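Local coordinates for protein alpha-fucosidase (Bifidobacterium bifidum, PDB 2EAB) that acts as a 1,2-alpha-L-fucosidase, probably hydrolysing terminal alpha-1,2-linked fucose from glycans, and is represented here by its catalytic part, at residues T799-A804 with A847-T852; G821-G826 with V837-N842; Y859-G864 with T890-T895; T866-K871 with L882-T887. One frame throughout, in Å; residues are numbered along the deposited sequence.

In the fold
All four contacts belong to the family 95 C-terminal domain and together outline two facing beta sheets. Contact 1, the most buried, is a parallel pair in the mixed five-stranded sheet, and contact 4 lies at the outer edge of that sheet, more open to solvent. Contacts 2 and 3 are antiparallel pairs of the opposing seven-stranded sheet, joined through adjacent strands 833-841 and 890-896. I801, V849, I851, V825, L839 and I894 pack between the sheets. Outward faces are more polar: N800, K850 and T852 share a water in contact 1, and threonines line contacts 2 and 3. Contact 4, with two direct backbone hydrogen bonds, relies otherwise on small apolar contacts and a bridging water.

Contact 1: T799-A804 with A847-T852; sequences TNILPA and AAVKIT
T799, N800 and I801 run parallel to V849, K850 and I851, the axes of strands 799-801 and 847-851 coming within 4.6 Å and inclined by 23°. Their backbone bonds zigzag between the chains: T799 N donates to A848 O, K850 N to T799 O, I801 N to K850 O in an almost straight bond (173°), and T852 N to I801 O. On the face carrying N800 and K850 the side chains are polar. CG of N800 is anti to the backbone N (chi1 -172°); this brings the amide alongside T852, whose OG1 donates to N800 OD1 at 2.7 Å, in the amide plane and on a lone pair. K850 lies alongside in a fully extended form, its CD 3.8 Å from N800 OD1, and carries its ammonium to a water. That water accepts from N800 ND2 and from K850 NZ (2.8 Å), and donates to T852 OG1. Both ends of the amide are thus occupied, which fixes its rotation, and the threonine hydroxyl both gives and receives. The face of T799, I801, V849 and I851 is mainly apolar: I801 CG1 meets V849 CG1 at 3.9 Å with the two branches crossing, and I801 CB rests against CG1 of I851 at 4.2 Å. Its polar exception is T799 OG1, which takes a hydrogen bond from a second water (2.7 Å) that also accepts from A848 N. I801 continues onto V825 and V837 of the other sheet, making this parallel pair part of the hydrophobic interior of a two-sheet beta sandwich in the C-terminal domain.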
loop_
_atom_site.group_PDB
_atom_site.type_symbol
_atom_site.label_atom_id
_atom_site.label_comp_id
_atom_site.label_asym_id
_atom_site.label_seq_id
_atom_site.Cartn_x
_atom_site.Cartn_y
_atom_site.Cartn_z
ATOM N N THR A 799 -9.971 9.508 19.697
ATOM C CA THR A 799 -10.040 10.289 18.473
ATOM C C THR A 799 -9.320 11.610 18.693
ATOM O O THR A 799 -9.724 12.396 19.551
ATOM C CB THR A 799 -11.508 10.559 18.100
ATOM O OG1 THR A 799 -12.226 9.323 18.054
ATOM C CG2 THR A 799 -11.625 11.274 16.763
ATOM N N ASN A 800 -8.264 11.855 17.919
ATOM C CA ASN A 800 -7.436 13.042 18.082
ATOM C C ASN A 800 -7.571 13.952 16.871
ATOM O O ASN A 800 -7.056 13.651 15.789
ATOM C CB ASN A 800 -5.979 12.637 18.326
ATOM C CG ASN A 800 -5.093 13.806 18.701
ATOM O OD1 ASN A 800 -5.512 14.967 18.644
ATOM N ND2 ASN A 800 -3.854 13.505 19.080
ATOM N N ILE A 801 -8.289 15.056 17.070
ATOM C CA ILE A 801 -8.600 16.018 16.026
ATOM C C ILE A 801 -7.452 17.009 15.828
ATOM O O ILE A 801 -7.002 17.661 16.776
ATOM C CB ILE A 801 -9.900 16.793 16.381
ATOM C CG1 ILE A 801 -11.079 15.834 16.611
ATOM C CG2 ILE A 801 -10.218 17.867 15.343
ATOM C CD1 ILE A 801 -11.467 14.974 15.412
ATOM N N LEU A 802 -7.001 17.117 14.578
ATOM C CA LEU A 802 -5.952 18.059 14.165
ATOM C C LEU A 802 -4.675 17.953 15.010
ATOM O O LEU A 802 -4.222 18.939 15.590
ATOM C CB LEU A 802 -6.497 19.495 14.128
ATOM C CG LEU A 802 -7.658 19.722 13.155
ATOM C CD1 LEU A 802 -8.240 21.115 13.335
ATOM C CD2 LEU A 802 -7.246 19.494 11.700
ATOM N N PRO A 803 -4.097 16.741 15.092
ATOM C CA PRO A 803 -2.918 16.505 15.930
ATOM C C PRO A 803 -1.609 17.098 15.400
ATOM O O PRO A 803 -0.677 17.287 16.171
ATOM C CB PRO A 803 -2.821 14.980 15.957
ATOM C CG PRO A 803 -3.409 14.568 14.645
ATOM C CD PRO A 803 -4.548 15.507 14.423
ATOM N N ALA A 804 -1.533 17.366 14.101
ATOM C CA ALA A 804 -0.310 17.902 13.503
ATOM C C ALA A 804 -0.667 18.805 12.330
ATOM O O ALA A 804 -0.262 18.581 11.185
ATOM C CB ALA A 804 0.640 16.775 13.088
ATOM N N ALA A 847 -17.172 7.509 22.818
ATOM C CA ALA A 847 -16.337 8.548 22.226
ATOM C C ALA A 847 -15.389 9.144 23.257
ATOM O O ALA A 847 -15.775 9.394 24.399
ATOM C CB ALA A 847 -17.181 9.630 21.591
ATOM N N ALA A 848 -14.144 9.351 22.840
ATOM C CA ALA A 848 -13.136 10.020 23.649
ATOM C C ALA A 848 -12.355 10.877 22.669
ATOM O O ALA A 848 -11.657 10.347 21.795
ATOM C CB ALA A 848 -12.242 9.010 24.353
ATOM N N VAL A 849 -12.522 12.193 22.779
ATOM C CA VAL A 849 -12.074 13.114 21.741
ATOM C C VAL A 849 -11.091 14.148 22.281
ATOM O O VAL A 849 -11.424 14.920 23.192
ATOM C CB VAL A 849 -13.280 13.831 21.078
ATOM C CG1 VAL A 849 -12.812 14.716 19.937
ATOM C CG2 VAL A 849 -14.305 12.817 20.577
ATOM N N LYS A 850 -9.881 14.146 21.717
ATOM C CA LYS A 850 -8.902 15.201 21.938
ATOM C C LYS A 850 -9.026 16.183 20.790
ATOM O O LYS A 850 -9.207 15.779 19.637
ATOM C CB LYS A 850 -7.485 14.622 21.957
ATOM C CG LYS A 850 -6.412 15.612 22.397
ATOM C CD LYS A 850 -5.024 14.988 22.429
ATOM C CE LYS A 850 -3.990 16.006 22.880
ATOM N NZ LYS A 850 -2.618 15.422 22.926
ATOM N N ILE A 851 -8.931 17.473 21.097
ATOM C CA ILE A 851 -8.864 18.483 20.050
ATOM C C ILE A 851 -7.538 19.201 20.242
ATOM O O ILE A 851 -7.405 20.082 21.098
ATOM C CB ILE A 851 -10.083 19.445 20.060
ATOM C CG1 ILE A 851 -11.378 18.653 19.840
ATOM C CG2 ILE A 851 -9.930 20.516 18.979
ATOM C CD1 ILE A 851 -12.659 19.457 20.008
ATOM N N THR A 852 -6.538 18.776 19.480
ATOM C CA THR A 852 -5.190 19.293 19.670
ATOM C C THR A 852 -5.123 20.771 19.291
ATOM O O THR A 852 -4.517 21.577 20.001
ATOM C CB THR A 852 -4.169 18.454 18.892
ATOM O OG1 THR A 852 -4.126 17.143 19.461
ATOM C CG2 THR A 852 -2.784 19.055 18.974
HETATM O O HOH W 1 -14.394 8.933 19.623
HETATM O O HOH W 2 -2.085 15.527 20.194
#

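Contact 2: G821-G826 with V837-N842; sequences GNFTVG and VRLTSN
F823 and L839 cross at a slant on the buried face of the hairpin. With CG anti to the backbone N (chi1 -174°), L839 brings CD1 between two residues of the opposite strand, 3.7 Å from F823 CB and 3.9 Å from V825 CG2. Farther out, F823 CE1 is 3.7 Å from S841 OG, which is hydrogen-bonded to T886 OG1. A water linking G821 O to S841 OG sits above one face of the F823 ring, offset toward its rim. On the other face of the sheet T824 and T840 stand opposed, CB to CB 4.0 Å, with their backbones joined by two reciprocal bonds; the backbones of G826 and R838 are joined in the same way. Beyond the strand, N822 crosses N842 at about a right angle, and N822 CG lies 3.6 Å from N842 CB. N822 ND2 is hydrogen-bonded to S522 O, while N842 N donates to N822 O at 2.9 Å. Without the amide, as with an alanine here, the S522 carbonyl would probably lose this donor and the N842 side chain part of its packing. A G1 bulge at N822 and F823 starts strand 823-830, which lies between strands 812-819 and 833-841; the latter adjoins strand 890-896, and V825, V837 and L839 pack on strands 799-801 and 847-851.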
loop_
_atom_site.group_PDB
_atom_site.type_symbol
_atom_site.label_atom_id
_atom_site.label_comp_id
_atom_site.label_asym_id
_atom_site.label_seq_id
_atom_site.Cartn_x
_atom_site.Cartn_y
_atom_site.Cartn_z
ATOM N N GLY A 821 -12.261 2.507 16.105
ATOM C CA GLY A 821 -13.548 2.408 16.797
ATOM C C GLY A 821 -14.722 2.599 15.853
ATOM O O GLY A 821 -15.883 2.398 16.237
ATOM N N ASN A 822 -14.410 2.970 14.612
ATOM C CA ASN A 822 -15.381 3.182 13.539
ATOM C C ASN A 822 -16.227 4.430 13.759
ATOM O O ASN A 822 -17.448 4.362 13.984
ATOM C CB ASN A 822 -16.243 1.941 13.270
ATOM C CG ASN A 822 -16.825 1.939 11.873
ATOM O OD1 ASN A 822 -16.774 2.949 11.166
ATOM N ND2 ASN A 822 -17.373 0.809 11.462
ATOM N N PHE A 823 -15.539 5.566 13.698
ATOM C CA PHE A 823 -16.177 6.872 13.704
ATOM C C PHE A 823 -15.794 7.587 12.420
ATOM O O PHE A 823 -14.617 7.599 12.044
ATOM C CB PHE A 823 -15.683 7.728 14.873
ATOM C CG PHE A 823 -15.953 7.145 16.227
ATOM C CD1 PHE A 823 -17.092 7.508 16.938
ATOM C CD2 PHE A 823 -15.052 6.263 16.810
ATOM C CE1 PHE A 823 -17.343 6.978 18.205
ATOM C CE2 PHE A 823 -15.292 5.725 18.074
ATOM C CZ PHE A 823 -16.441 6.090 18.774
ATOM N N THR A 824 -16.765 8.193 11.749
ATOM C CA THR A 824 -16.458 9.048 10.605
ATOM C C THR A 824 -16.270 10.466 11.124
ATOM O O THR A 824 -17.048 10.933 11.968
ATOM C CB THR A 824 -17.556 8.971 9.532
ATOM O OG1 THR A 824 -17.783 7.595 9.213
ATOM C CG2 THR A 824 -17.137 9.715 8.261
ATOM N N VAL A 825 -15.230 11.136 10.640
ATOM C CA VAL A 825 -14.787 12.398 11.204
ATOM C C VAL A 825 -14.732 13.488 10.144
ATOM O O VAL A 825 -14.115 13.316 9.086
ATOM C CB VAL A 825 -13.381 12.266 11.844
ATOM C CG1 VAL A 825 -12.916 13.599 12.411
ATOM C CG2 VAL A 825 -13.364 11.190 12.926
ATOM N N GLY A 826 -15.383 14.606 10.443
ATOM C CA GLY A 826 -15.220 15.835 9.682
ATOM C C GLY A 826 -14.778 16.919 10.641
ATOM O O GLY A 826 -15.182 16.917 11.807
ATOM N N VAL A 837 -16.291 19.974 14.887
ATOM C CA VAL A 837 -16.021 18.572 14.608
ATOM C C VAL A 837 -17.365 17.883 14.433
ATOM O O VAL A 837 -18.298 18.125 15.210
ATOM C CB VAL A 837 -15.220 17.891 15.742
ATOM C CG1 VAL A 837 -14.911 16.441 15.381
ATOM C CG2 VAL A 837 -13.930 18.648 16.028
ATOM N N ARG A 838 -17.468 17.059 13.396
ATOM C CA ARG A 838 -18.629 16.204 13.196
ATOM C C ARG A 838 -18.173 14.761 13.341
ATOM O O ARG A 838 -17.338 14.282 12.565
ATOM C CB ARG A 838 -19.266 16.461 11.830
ATOM C CG ARG A 838 -19.826 17.876 11.690
ATOM C CD ARG A 838 -20.548 18.099 10.365
ATOM N NE ARG A 838 -21.650 17.158 10.159
ATOM C CZ ARG A 838 -22.888 17.310 10.628
ATOM N NH1 ARG A 838 -23.215 18.376 11.351
ATOM N NH2 ARG A 838 -23.803 16.384 10.373
ATOM N N LEU A 839 -18.703 14.085 14.356
ATOM C CA LEU A 839 -18.287 12.735 14.694
ATOM C C LEU A 839 -19.467 11.794 14.514
ATOM O O LEU A 839 -20.421 11.831 15.300
ATOM C CB LEU A 839 -17.774 12.690 16.139
ATOM C CG LEU A 839 -17.157 11.369 16.598
ATOM C CD1 LEU A 839 -15.723 11.239 16.088
ATOM C CD2 LEU A 839 -17.205 11.254 18.117
ATOM N N THR A 840 -19.417 10.972 13.472
ATOM C CA THR A 840 -20.469 10.000 13.237
ATOM C C THR A 840 -20.049 8.679 13.857
ATOM O O THR A 840 -19.049 8.080 13.448
ATOM C CB THR A 840 -20.730 9.794 11.736
ATOM O OG1 THR A 840 -20.982 11.060 11.113
ATOM C CG2 THR A 840 -21.922 8.870 11.526
ATOM N N SER A 841 -20.796 8.225 14.858
ATOM C CA SER A 841 -20.500 6.940 15.470
ATOM C C SER A 841 -21.144 5.838 14.647
ATOM O O SER A 841 -22.367 5.754 14.563
ATOM C CB SER A 841 -21.033 6.886 16.893
ATOM O OG SER A 841 -20.711 5.637 17.472
ATOM N N ASN A 842 -20.323 4.997 14.024
ATOM C CA ASN A 842 -20.852 3.936 13.167
ATOM C C ASN A 842 -21.147 2.636 13.913
ATOM O O ASN A 842 -21.916 1.793 13.428
ATOM C CB ASN A 842 -19.924 3.686 11.976
ATOM C CG ASN A 842 -19.674 4.942 11.164
ATOM O OD1 ASN A 842 -18.527 5.287 10.854
ATOM N ND2 ASN A 842 -20.743 5.642 10.827
HETATM O O HOH W 3 -18.470 3.625 16.960
#

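Contact 3: Y859-G864 with T890-T895; sequences YEVKNG and TTYTIT
E860 and T895 exchange two backbone hydrogen bonds, E860 N to T895 O and T895 N to E860 O, and K862 and T893 do the same, with T893 N reaching K862 O at 2.8 Å. Between them V861 faces I894 as a non-hydrogen-bonded pair, its CG2 4.1 Å from I894 CG1 with both side chains pointing the same way. V861 CG1 also touches Y892 CB at 4.0 Å, and Y859 CB lies 3.7 Å from I894 CG2. These apolar groups line the inner face of an antiparallel sheet in a beta sandwich, where V861 and I894 meet L882 of the opposing sheet. At the far end T890 CG2 sits over one face of the Y892 ring and 3.5 Å from N863 OD1, that amide crossing T890 at about a right angle. Y859 also packs against I851, and its OH hydrogen-bonds to A834 O; a phenylalanine in its place is likely to leave that carbonyl without its hydroxyl partner. Waters bridge the outer face. One donates to E860 OE2 while accepting from T895 OG1 at 2.7 Å. Another accepts from G864 N, donates to T891 O (2.8 Å) and is hydrogen-bonded to T893 OG1.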
loop_
_atom_site.group_PDB
_atom_site.type_symbol
_atom_site.label_atom_id
_atom_site.label_comp_id
_atom_site.label_asym_id
_atom_site.label_seq_id
_atom_site.Cartn_x
_atom_site.Cartn_y
_atom_site.Cartn_z
ATOM N N TYR A 859 -14.719 23.021 24.431
ATOM C CA TYR A 859 -15.783 22.648 23.504
ATOM C C TYR A 859 -16.928 21.925 24.202
ATOM O O TYR A 859 -16.797 21.482 25.344
ATOM C CB TYR A 859 -15.225 21.766 22.374
ATOM C CG TYR A 859 -14.215 22.450 21.476
ATOM C CD1 TYR A 859 -14.550 22.839 20.179
ATOM C CD2 TYR A 859 -12.921 22.703 21.923
ATOM C CE1 TYR A 859 -13.619 23.463 19.348
ATOM C CE2 TYR A 859 -11.986 23.330 21.108
ATOM C CZ TYR A 859 -12.340 23.710 19.826
ATOM O OH TYR A 859 -11.408 24.329 19.024
ATOM N N GLU A 860 -18.046 21.804 23.491
ATOM C CA GLU A 860 -19.213 21.079 23.976
ATOM C C GLU A 860 -19.808 20.229 22.858
ATOM O O GLU A 860 -19.580 20.500 21.675
ATOM C CB GLU A 860 -20.261 22.043 24.542
ATOM C CG GLU A 860 -20.761 23.070 23.541
ATOM C CD GLU A 860 -21.675 24.113 24.155
ATOM O OE1 GLU A 860 -21.906 24.074 25.385
ATOM O OE2 GLU A 860 -22.158 24.979 23.400
ATOM N N VAL A 861 -20.572 19.213 23.249
ATOM C CA VAL A 861 -21.077 18.200 22.324
ATOM C C VAL A 861 -22.598 18.267 22.217
ATOM O O VAL A 861 -23.303 18.350 23.231
ATOM C CB VAL A 861 -20.657 16.774 22.770
ATOM C CG1 VAL A 861 -21.064 15.730 21.728
ATOM C CG2 VAL A 861 -19.155 16.704 23.029
ATOM N N LYS A 862 -23.094 18.233 20.984
ATOM C CA LYS A 862 -24.526 18.207 20.727
ATOM C C LYS A 862 -24.902 17.093 19.756
ATOM O O LYS A 862 -24.100 16.680 18.912
ATOM C CB LYS A 862 -25.012 19.559 20.195
ATOM C CG LYS A 862 -24.898 20.705 21.200
ATOM C CD LYS A 862 -25.390 22.016 20.613
ATOM C CE LYS A 862 -25.048 23.193 21.517
ATOM N NZ LYS A 862 -25.529 24.489 20.956
ATOM N N ASN A 863 -26.123 16.594 19.911
ATOM C CA ASN A 863 -26.755 15.727 18.935
ATOM C C ASN A 863 -27.883 16.549 18.326
ATOM O O ASN A 863 -28.984 16.623 18.883
ATOM C CB ASN A 863 -27.277 14.450 19.604
ATOM C CG ASN A 863 -28.088 13.573 18.657
ATOM O OD1 ASN A 863 -28.143 13.811 17.449
ATOM N ND2 ASN A 863 -28.723 12.549 19.212
ATOM N N GLY A 864 -27.592 17.188 17.197
ATOM C CA GLY A 864 -28.497 18.178 16.621
ATOM C C GLY A 864 -28.604 19.368 17.558
ATOM O O GLY A 864 -27.608 20.043 17.828
ATOM N N THR A 890 -25.606 7.849 14.739
ATOM C CA THR A 890 -25.759 9.236 15.179
ATOM C C THR A 890 -24.492 10.059 14.937
ATOM O O THR A 890 -23.376 9.576 15.148
ATOM C CB THR A 890 -26.188 9.303 16.666
ATOM O OG1 THR A 890 -27.388 8.539 16.847
ATOM C CG2 THR A 890 -26.453 10.738 17.107
ATOM N N THR A 891 -24.682 11.290 14.467
ATOM C CA THR A 891 -23.601 12.252 14.309
ATOM C C THR A 891 -23.651 13.295 15.425
ATOM O O THR A 891 -24.699 13.893 15.706
ATOM C CB THR A 891 -23.634 12.930 12.916
ATOM O OG1 THR A 891 -23.422 11.940 11.905
ATOM C CG2 THR A 891 -22.550 13.991 12.790
ATOM N N TYR A 892 -22.497 13.496 16.052
ATOM C CA TYR A 892 -22.335 14.434 17.156
ATOM C C TYR A 892 -21.547 15.631 16.673
ATOM O O TYR A 892 -20.547 15.482 15.962
ATOM C CB TYR A 892 -21.639 13.741 18.333
ATOM C CG TYR A 892 -22.423 12.536 18.773
ATOM C CD1 TYR A 892 -23.392 12.644 19.770
ATOM C CD2 TYR A 892 -22.252 11.304 18.146
ATOM C CE1 TYR A 892 -24.146 11.548 20.152
ATOM C CE2 TYR A 892 -23.005 10.205 18.517
ATOM C CZ TYR A 892 -23.947 10.332 19.522
ATOM O OH TYR A 892 -24.695 9.242 19.883
ATOM N N THR A 893 -22.018 16.817 17.036
ATOM C CA THR A 893 -21.381 18.047 16.609
ATOM C C THR A 893 -20.690 18.704 17.799
ATOM O O THR A 893 -21.306 18.920 18.851
ATOM C CB THR A 893 -22.400 19.002 15.947
ATOM O OG1 THR A 893 -23.075 18.317 14.884
ATOM C CG2 THR A 893 -21.711 20.230 15.380
ATOM N N ILE A 894 -19.407 19.002 17.625
ATOM C CA ILE A 894 -18.574 19.553 18.688
ATOM C C ILE A 894 -18.130 20.953 18.299
ATOM O O ILE A 894 -17.525 21.149 17.244
ATOM C CB ILE A 894 -17.351 18.650 18.973
ATOM C CG1 ILE A 894 -17.801 17.204 19.225
ATOM C CG2 ILE A 894 -16.557 19.184 20.157
ATOM C CD1 ILE A 894 -16.665 16.200 19.328
ATOM N N THR A 895 -18.458 21.923 19.153
ATOM C CA THR A 895 -18.217 23.338 18.870
ATOM C C THR A 895 -17.695 24.053 20.112
ATOM O O THR A 895 -17.866 23.564 21.225
ATOM C CB THR A 895 -19.514 24.041 18.415
ATOM O OG1 THR A 895 -20.565 23.736 19.340
ATOM C CG2 THR A 895 -19.918 23.591 17.014
HETATM O O HOH W 4 -21.076 25.726 21.028
HETATM O O HOH W 5 -25.235 16.625 15.473
#

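Contact 4: T866-K871 with L882-T887; sequences TAVNAK and LVFDTT
K871 and V883 form an antiparallel, hydrogen-bonded pair at the edge of the mixed sheet of the sandwich, just where the chain crosses over from the opposing sheet: strand 866-867 is the outermost strand of that sheet, 871-874 of this one. Two backbone bonds hold the pair, K871 N to V883 O and V883 N to K871 O (2.8 Å). Ahead of it, V868, N869 and A870 arch past F884. Valine and phenylalanine meet at about a right angle, V868 CG1 being 4.0 Å from F884 CB, and A870 CB approaches the same F884 CB equally closely, at 4.0 Å. A870 CB also reaches L882 CD2 (4.1 Å), joining the crossover to the buried leucine. The backbone sets F884 CB against the crossing chain, 3.2 Å from N869 O. With CG between backbone N and carbonyl carbon (chi1 54°), the ring is turned on to V861, V849 and A847, while its CD1 and CD2 still touch V868 CG1 and A870 CB; it also meets the Y892 ring with planes at about 55°. V868 is further tied to V861 by a backbone bond. Beyond F884 a water bridges the separating chains, donating to N869 O at 2.7 Å and accepting from D885 N at 2.9 Å.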
loop_
_atom_site.group_PDB
_atom_site.type_symbol
_atom_site.label_atom_id
_atom_site.label_comp_id
_atom_site.label_asym_id
_atom_site.label_seq_id
_atom_site.Cartn_x
_atom_site.Cartn_y
_atom_site.Cartn_z
ATOM N N THR A 866 -29.882 18.901 20.661
ATOM C CA THR A 866 -29.888 18.297 21.994
ATOM C C THR A 866 -28.481 18.229 22.591
ATOM O O THR A 866 -27.557 17.694 21.971
ATOM C CB THR A 866 -30.521 16.882 21.966
ATOM O OG1 THR A 866 -31.809 16.944 21.340
ATOM C CG2 THR A 866 -30.680 16.320 23.374
ATOM N N ALA A 867 -28.330 18.772 23.797
ATOM C CA ALA A 867 -27.065 18.708 24.525
ATOM C C ALA A 867 -26.739 17.266 24.899
ATOM O O ALA A 867 -27.615 16.507 25.318
ATOM C CB ALA A 867 -27.116 19.586 25.769
ATOM N N VAL A 868 -25.475 16.896 24.724
ATOM C CA VAL A 868 -25.000 15.559 25.046
ATOM C C VAL A 868 -24.150 15.640 26.303
ATOM O O VAL A 868 -23.268 16.494 26.402
ATOM C CB VAL A 868 -24.177 14.967 23.870
ATOM C CG1 VAL A 868 -23.443 13.696 24.279
ATOM C CG2 VAL A 868 -25.078 14.704 22.673
ATOM N N ASN A 869 -24.427 14.765 27.267
ATOM C CA ASN A 869 -23.596 14.661 28.451
ATOM C C ASN A 869 -22.196 14.239 28.028
ATOM O O ASN A 869 -22.015 13.179 27.421
ATOM C CB ASN A 869 -24.182 13.660 29.452
ATOM C CG ASN A 869 -23.418 13.634 30.764
ATOM O OD1 ASN A 869 -22.602 12.742 31.004
ATOM N ND2 ASN A 869 -23.667 14.623 31.613
ATOM N N ALA A 870 -21.219 15.096 28.308
ATOM C CA ALA A 870 -19.822 14.813 27.988
ATOM C C ALA A 870 -18.921 15.221 29.141
ATOM O O ALA A 870 -18.905 16.387 29.556
ATOM C CB ALA A 870 -19.401 15.511 26.702
ATOM N N LYS A 871 -18.189 14.243 29.659
ATOM C CA LYS A 871 -17.232 14.461 30.734
ATOM C C LYS A 871 -15.918 14.954 30.149
ATOM O O LYS A 871 -15.517 14.544 29.056
ATOM C CB LYS A 871 -17.004 13.164 31.518
ATOM C CG LYS A 871 -18.265 12.555 32.136
ATOM C CD LYS A 871 -18.806 13.390 33.289
ATOM C CE LYS A 871 -20.179 12.899 33.718
ATOM N NZ LYS A 871 -20.802 13.807 34.718
ATOM N N LEU A 882 -12.906 15.033 25.681
ATOM C CA LEU A 882 -14.346 14.946 25.887
ATOM C C LEU A 882 -14.748 13.487 25.758
ATOM O O LEU A 882 -14.439 12.841 24.751
ATOM C CB LEU A 882 -15.081 15.767 24.833
ATOM C CG LEU A 882 -15.035 17.283 25.005
ATOM C CD1 LEU A 882 -15.325 17.980 23.688
ATOM C CD2 LEU A 882 -16.018 17.735 26.084
ATOM N N VAL A 883 -15.423 12.967 26.775
ATOM C CA VAL A 883 -15.814 11.566 26.811
ATOM C C VAL A 883 -17.328 11.468 26.892
ATOM O O VAL A 883 -17.944 12.030 27.804
ATOM C CB VAL A 883 -15.167 10.826 28.011
ATOM C CG1 VAL A 883 -15.605 9.365 28.052
ATOM C CG2 VAL A 883 -13.647 10.921 27.943
ATOM N N PHE A 884 -17.930 10.751 25.950
ATOM C CA PHE A 884 -19.383 10.626 25.905
ATOM C C PHE A 884 -19.837 9.331 25.266
ATOM O O PHE A 884 -19.130 8.750 24.437
ATOM C CB PHE A 884 -20.041 11.848 25.235
ATOM C CG PHE A 884 -19.504 12.185 23.861
ATOM C CD1 PHE A 884 -20.208 11.816 22.716
ATOM C CD2 PHE A 884 -18.323 12.911 23.711
ATOM C CE1 PHE A 884 -19.732 12.150 21.443
ATOM C CE2 PHE A 884 -17.837 13.239 22.445
ATOM C CZ PHE A 884 -18.544 12.864 21.312
ATOM N N ASP A 885 -21.011 8.867 25.679
ATOM C CA ASP A 885 -21.656 7.727 25.047
ATOM C C ASP A 885 -22.091 8.093 23.645
ATOM O O ASP A 885 -22.424 9.241 23.369
ATOM C CB ASP A 885 -22.898 7.304 25.834
ATOM C CG ASP A 885 -22.569 6.750 27.207
ATOM O OD1 ASP A 885 -21.420 6.324 27.448
ATOM O OD2 ASP A 885 -23.483 6.741 28.057
ATOM N N THR A 886 -22.097 7.103 22.760
ATOM C CA THR A 886 -22.669 7.295 21.437
ATOM C C THR A 886 -23.605 6.152 21.078
ATOM O O THR A 886 -23.615 5.099 21.724
ATOM C CB THR A 886 -21.599 7.405 20.321
ATOM O OG1 THR A 886 -21.031 6.118 20.066
ATOM C CG2 THR A 886 -20.510 8.412 20.664
ATOM N N THR A 887 -24.386 6.385 20.032
ATOM C CA THR A 887 -25.259 5.375 19.462
ATOM C C THR A 887 -24.964 5.271 17.978
ATOM O O THR A 887 -24.838 6.289 17.292
ATOM C CB THR A 887 -26.733 5.735 19.663
ATOM O OG1 THR A 887 -27.012 6.997 19.050
ATOM C CG2 THR A 887 -27.038 5.821 21.132
HETATM O O HOH W 6 -22.655 10.553 27.436
#